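PDB 1SG1: tumor necrosis factor receptor superfamily member 16 from Rattus norvegicus, which binds nerve growth factor with low affinity, probably passing neurotrophin signals across the cell membrane as a member of the tumour necrosis factor receptor superfamily. Local coordinates for residues Glu14-Cys19 / Asn32-Glu37; Thr59-Leu64 / Ala77-Ala82. All blocks are in the same frame, centred on the assembly; numbering follows the deposited sequence.

Interaction 1: residues Glu14-Cys19 / Asn32-Glu37; sequences ECCKAC and NQTVCE
Glu14 meets Gln33 through its near end: CB lies 4.0 Å from Gln33 NE2, while the carboxylate turns back to bond Ser12 through OE1. Cys15 shows Gln33 its carbonyl rather than its side chain, whose sulfur is tied to Cys4. At Cys16 the side chain is buried, with CB 3.7 Å from Thr34 OG1 and SG going on to Cys29. Lys17 makes the polar link of the contact, Lys17 N donating to Gln33 OE1 at 3.0 Å with an N-H...O angle of 145°, the N-H arriving in the carbonyl plane of the amide. A bend at chi2 (-53°) folds the Gln33 chain over to the facing backbone, and glutamine suits the place because its neutral amide can reach a peptide N-H and still lie against carbon. The same OE1 touches Lys17 CG at 3.2 Å, as the lysine's methylene chain passes the amide before the ammonium end leaves for the surface. With an alanine in place of Gln33, the Lys17 N-H would probably lose its acceptor and the lysine methylenes the amide that lies against them. The bonds Cys16-Cys29 and Cys19-Cys36, interlaced in sequence, are those of the B2 module of a TNF-receptor cysteine-rich domain, which follows the A1 module closed by Cys4-Cys15. Thr34 lays its branched end against Lys17 O, a contact in which OG1 is 3.0 Å and CG2 3.6 Å from that oxygen. Ala18 points its small methyl to the other side, onto Ala51. Cys19 then closes the pair, its SG joined to Cys36 SG at 2.0 Å with chi3 of -89°, close to the relaxed right angle of a disulfide, and with Thr34 CG2 lying 3.9 Å from Cys19 SG.

Interaction 2: residues Thr59-Leu64 / Ala77-Ala82; sequences TECLGL and AVCRCA
Thr59 and Ala77 begin two backbones that run the same way, yet they do not form a sheet with each other. Residues 78-81 are a strand paired with strand 65-69, whereas 59-64 is an irregular loop that swings away from the strand after Cys61 and returns at Leu64. CA atoms of Cys61 and Cys79 stand 5.5 Å apart, a spacing a disulfide can span. This is the B2 module of a TNF-receptor cysteine-rich domain, in which Cys58-Cys71 and Cys61-Cys79 interlace; Cys81, bonded to Cys94, already starts the next repeat. Cys61 and Cys79 both direct CB at the other segment; with each SG turned anti to its own carbonyl carbon (chi1 -49° in Cys61) the two sulfurs join at chi3 -86°, without evident strain in that torsion. Thr59 CG2 flanks the bridge, 4.3 Å from Cys79 SG, while its hydroxyl is hydrogen-bonded to Asp76; a beta-branched residue here serves both needs, a methyl for sulfur and an OH for the carboxylate. Ala77, buried, sets its methyl 3.6 Å from Thr59 O, a close approach to which a short side chain is well suited. Val78 and Arg80 face the other way, the valine packing on a basic side chain of another protein chain. At the far end Leu64 rests its side chain on Tyr85 and turns its carbonyl inward, with Ala82 CB 3.4 Å from that oxygen. Ala82 N-H points nearly straight at Leu64 O, with N to O 2.9 Å and the angle at hydrogen 167°.

Overall arrangement
Interactions 1 and 2 are the same element in two successive cysteine-rich repeats of an elongated receptor: in each, a loop is pinned by a disulfide to the second strand of a two-stranded antiparallel sheet. Both are surface contacts, with two buried residues among ten, and they do not touch, their centres being 34 Å apart and nearest atoms about 16 Å. Interaction 1 sits near the amino-terminal end, 36 Å from the chain centre, and uses a side-chain amide oxygen as the acceptor for a backbone N-H. Interaction 2, nearer the middle, relies on a backbone-to-backbone bond where one repeat passes into the next, and its strand also meets another protein chain.

Interaction 1: residues Glu14-Cys19 / Asn32-Glu37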
# COMPACT_ATOMS: atom_id res chain seq x y z
N GLU C 14 38.16 -14.04 24.16
CA GLU C 14 36.75 -13.79 24.42
C GLU C 14 35.99 -13.80 23.10
O GLU C 14 36.44 -13.21 22.11
CB GLU C 14 36.51 -12.45 25.11
CG GLU C 14 36.86 -12.43 26.58
CD GLU C 14 38.35 -12.29 26.82
OE1 GLU C 14 39.11 -13.18 26.40
OE2 GLU C 14 38.75 -11.27 27.44
N CYS C 15 34.85 -14.48 23.09
CA CYS C 15 34.02 -14.57 21.90
C CYS C 15 33.33 -13.23 21.70
O CYS C 15 32.40 -12.88 22.42
CB CYS C 15 32.98 -15.68 22.05
SG CYS C 15 31.85 -15.91 20.64
N CYS C 16 33.81 -12.46 20.73
CA CYS C 16 33.26 -11.16 20.42
C CYS C 16 31.73 -11.20 20.46
O CYS C 16 31.12 -12.16 20.01
CB CYS C 16 33.71 -10.73 19.03
SG CYS C 16 35.51 -10.47 18.96
N LYS C 17 31.14 -10.15 21.03
CA LYS C 17 29.69 -10.04 21.11
C LYS C 17 29.22 -9.60 19.74
O LYS C 17 29.99 -9.04 18.97
CB LYS C 17 29.27 -8.99 22.14
CG LYS C 17 29.48 -9.39 23.59
CD LYS C 17 29.13 -8.25 24.53
CE LYS C 17 29.02 -8.72 25.97
NZ LYS C 17 27.91 -9.71 26.14
N ALA C 18 27.95 -9.84 19.43
CA ALA C 18 27.43 -9.45 18.13
C ALA C 18 26.40 -8.33 18.22
O ALA C 18 25.63 -8.24 19.18
CB ALA C 18 26.83 -10.67 17.41
N CYS C 19 26.39 -7.47 17.18
CA CYS C 19 25.46 -6.35 17.08
C CYS C 19 24.17 -6.91 16.50
O CYS C 19 24.10 -7.26 15.33
CB CYS C 19 26.01 -5.26 16.17
SG CYS C 19 27.59 -4.57 16.75
N ASN C 32 39.57 -5.07 22.00
CA ASN C 32 38.44 -5.09 22.91
C ASN C 32 37.20 -5.82 22.36
O ASN C 32 37.18 -6.26 21.21
CB ASN C 32 38.08 -3.64 23.30
CG ASN C 32 39.32 -2.82 23.72
OD1 ASN C 32 39.67 -2.76 24.90
ND2 ASN C 32 39.97 -2.19 22.75
N GLN C 33 36.18 -5.93 23.20
CA GLN C 33 34.92 -6.62 22.90
C GLN C 33 34.25 -6.46 21.53
O GLN C 33 34.38 -7.34 20.69
CB GLN C 33 33.88 -6.26 23.97
CG GLN C 33 33.57 -7.38 24.95
CD GLN C 33 33.18 -8.68 24.27
OE1 GLN C 33 32.58 -8.67 23.19
NE2 GLN C 33 33.50 -9.80 24.90
N THR C 34 33.49 -5.38 21.37
CA THR C 34 32.75 -5.03 20.14
C THR C 34 31.90 -3.83 20.50
O THR C 34 31.21 -3.86 21.52
CB THR C 34 31.72 -6.08 19.69
OG1 THR C 34 32.38 -7.30 19.36
CG2 THR C 34 30.97 -5.58 18.46
N VAL C 35 31.92 -2.80 19.67
CA VAL C 35 31.09 -1.64 19.95
C VAL C 35 29.96 -1.51 18.92
O VAL C 35 30.19 -1.29 17.72
CB VAL C 35 31.94 -0.35 20.05
CG1 VAL C 35 32.88 -0.26 18.89
CG2 VAL C 35 31.05 0.88 20.13
N CYS C 36 28.73 -1.66 19.41
CA CYS C 36 27.52 -1.57 18.60
C CYS C 36 26.73 -0.29 18.87
O CYS C 36 26.51 0.08 20.02
CB CYS C 36 26.59 -2.74 18.92
SG CYS C 36 27.30 -4.40 18.76
N GLU C 37 26.32 0.37 17.82
CA GLU C 37 25.45 1.52 18.00
C GLU C 37 24.25 1.35 17.07
O GLU C 37 24.38 0.79 15.99
CB GLU C 37 26.19 2.83 17.70
CG GLU C 37 26.34 3.15 16.22
CD GLU C 37 26.92 4.54 15.98
OE1 GLU C 37 28.16 4.70 16.12
OE2 GLU C 37 26.15 5.46 15.66

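Interaction 2: residues Thr59-Leu64 / Ala77-Ala82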
# COMPACT_ATOMS: atom_id res chain seq x y z
N THR C 59 19.03 1.72 0.85
CA THR C 59 18.93 1.81 -0.61
C THR C 59 18.03 2.99 -0.97
O THR C 59 16.96 3.16 -0.41
CB THR C 59 18.31 0.51 -1.18
OG1 THR C 59 19.16 -0.60 -0.90
CG2 THR C 59 18.08 0.63 -2.68
N GLU C 60 18.46 3.82 -1.91
CA GLU C 60 17.65 4.96 -2.31
C GLU C 60 17.07 4.76 -3.70
O GLU C 60 17.74 4.24 -4.59
CB GLU C 60 18.46 6.24 -2.34
CG GLU C 60 19.29 6.53 -1.12
CD GLU C 60 19.79 7.95 -1.16
OE1 GLU C 60 20.25 8.37 -2.25
OE2 GLU C 60 19.73 8.63 -0.12
N CYS C 61 15.84 5.20 -3.88
CA CYS C 61 15.18 5.08 -5.16
C CYS C 61 15.57 6.29 -5.98
O CYS C 61 15.26 7.43 -5.63
CB CYS C 61 13.67 5.03 -4.95
SG CYS C 61 13.12 3.84 -3.67
N LEU C 62 16.26 6.04 -7.08
CA LEU C 62 16.73 7.11 -7.93
C LEU C 62 16.00 7.11 -9.25
O LEU C 62 15.56 6.07 -9.69
CB LEU C 62 18.24 6.93 -8.15
CG LEU C 62 19.02 6.47 -6.90
CD1 LEU C 62 20.44 6.10 -7.29
CD2 LEU C 62 19.02 7.57 -5.83
N GLY C 63 15.86 8.28 -9.86
CA GLY C 63 15.21 8.40 -11.16
C GLY C 63 13.72 8.07 -11.24
O GLY C 63 12.88 8.69 -10.57
N LEU C 64 13.41 7.11 -12.10
CA LEU C 64 12.06 6.63 -12.31
C LEU C 64 11.70 5.60 -11.24
O LEU C 64 10.61 5.02 -11.27
CB LEU C 64 11.92 5.96 -13.68
CG LEU C 64 11.91 6.82 -14.93
CD1 LEU C 64 11.76 5.94 -16.16
CD2 LEU C 64 10.77 7.84 -14.85
N ALA C 77 15.23 -0.47 2.39
CA ALA C 77 14.09 0.04 1.69
C ALA C 77 13.98 -0.78 0.41
O ALA C 77 14.92 -1.46 0.02
CB ALA C 77 14.30 1.50 1.36
N VAL C 78 12.82 -0.71 -0.22
CA VAL C 78 12.61 -1.39 -1.48
C VAL C 78 12.06 -0.37 -2.47
O VAL C 78 11.26 0.48 -2.13
CB VAL C 78 11.66 -2.59 -1.33
CG1 VAL C 78 11.74 -3.43 -2.57
CG2 VAL C 78 12.06 -3.44 -0.11
N CYS C 79 12.56 -0.45 -3.71
CA CYS C 79 12.19 0.44 -4.78
C CYS C 79 11.65 -0.27 -6.00
O CYS C 79 12.16 -1.29 -6.40
CB CYS C 79 13.40 1.24 -5.24
SG CYS C 79 14.27 2.19 -3.96
N ARG C 80 10.61 0.30 -6.60
CA ARG C 80 10.02 -0.28 -7.80
C ARG C 80 9.81 0.83 -8.82
O ARG C 80 9.86 2.00 -8.47
CB ARG C 80 8.68 -0.95 -7.47
CG ARG C 80 8.84 -2.40 -7.00
CD ARG C 80 7.50 -3.14 -6.95
NE ARG C 80 6.85 -3.08 -5.65
CZ ARG C 80 5.61 -2.66 -5.44
NH1 ARG C 80 4.87 -2.25 -6.47
NH2 ARG C 80 5.10 -2.66 -4.22
N CYS C 81 9.60 0.49 -10.08
CA CYS C 81 9.36 1.52 -11.08
C CYS C 81 8.07 2.26 -10.76
O CYS C 81 7.06 1.64 -10.41
CB CYS C 81 9.26 0.91 -12.48
SG CYS C 81 10.86 0.32 -13.12
N ALA C 82 8.11 3.58 -10.87
CA ALA C 82 6.95 4.44 -10.62
C ALA C 82 5.64 3.98 -11.30
O ALA C 82 5.64 3.11 -12.17
CB ALA C 82 7.28 5.88 -11.04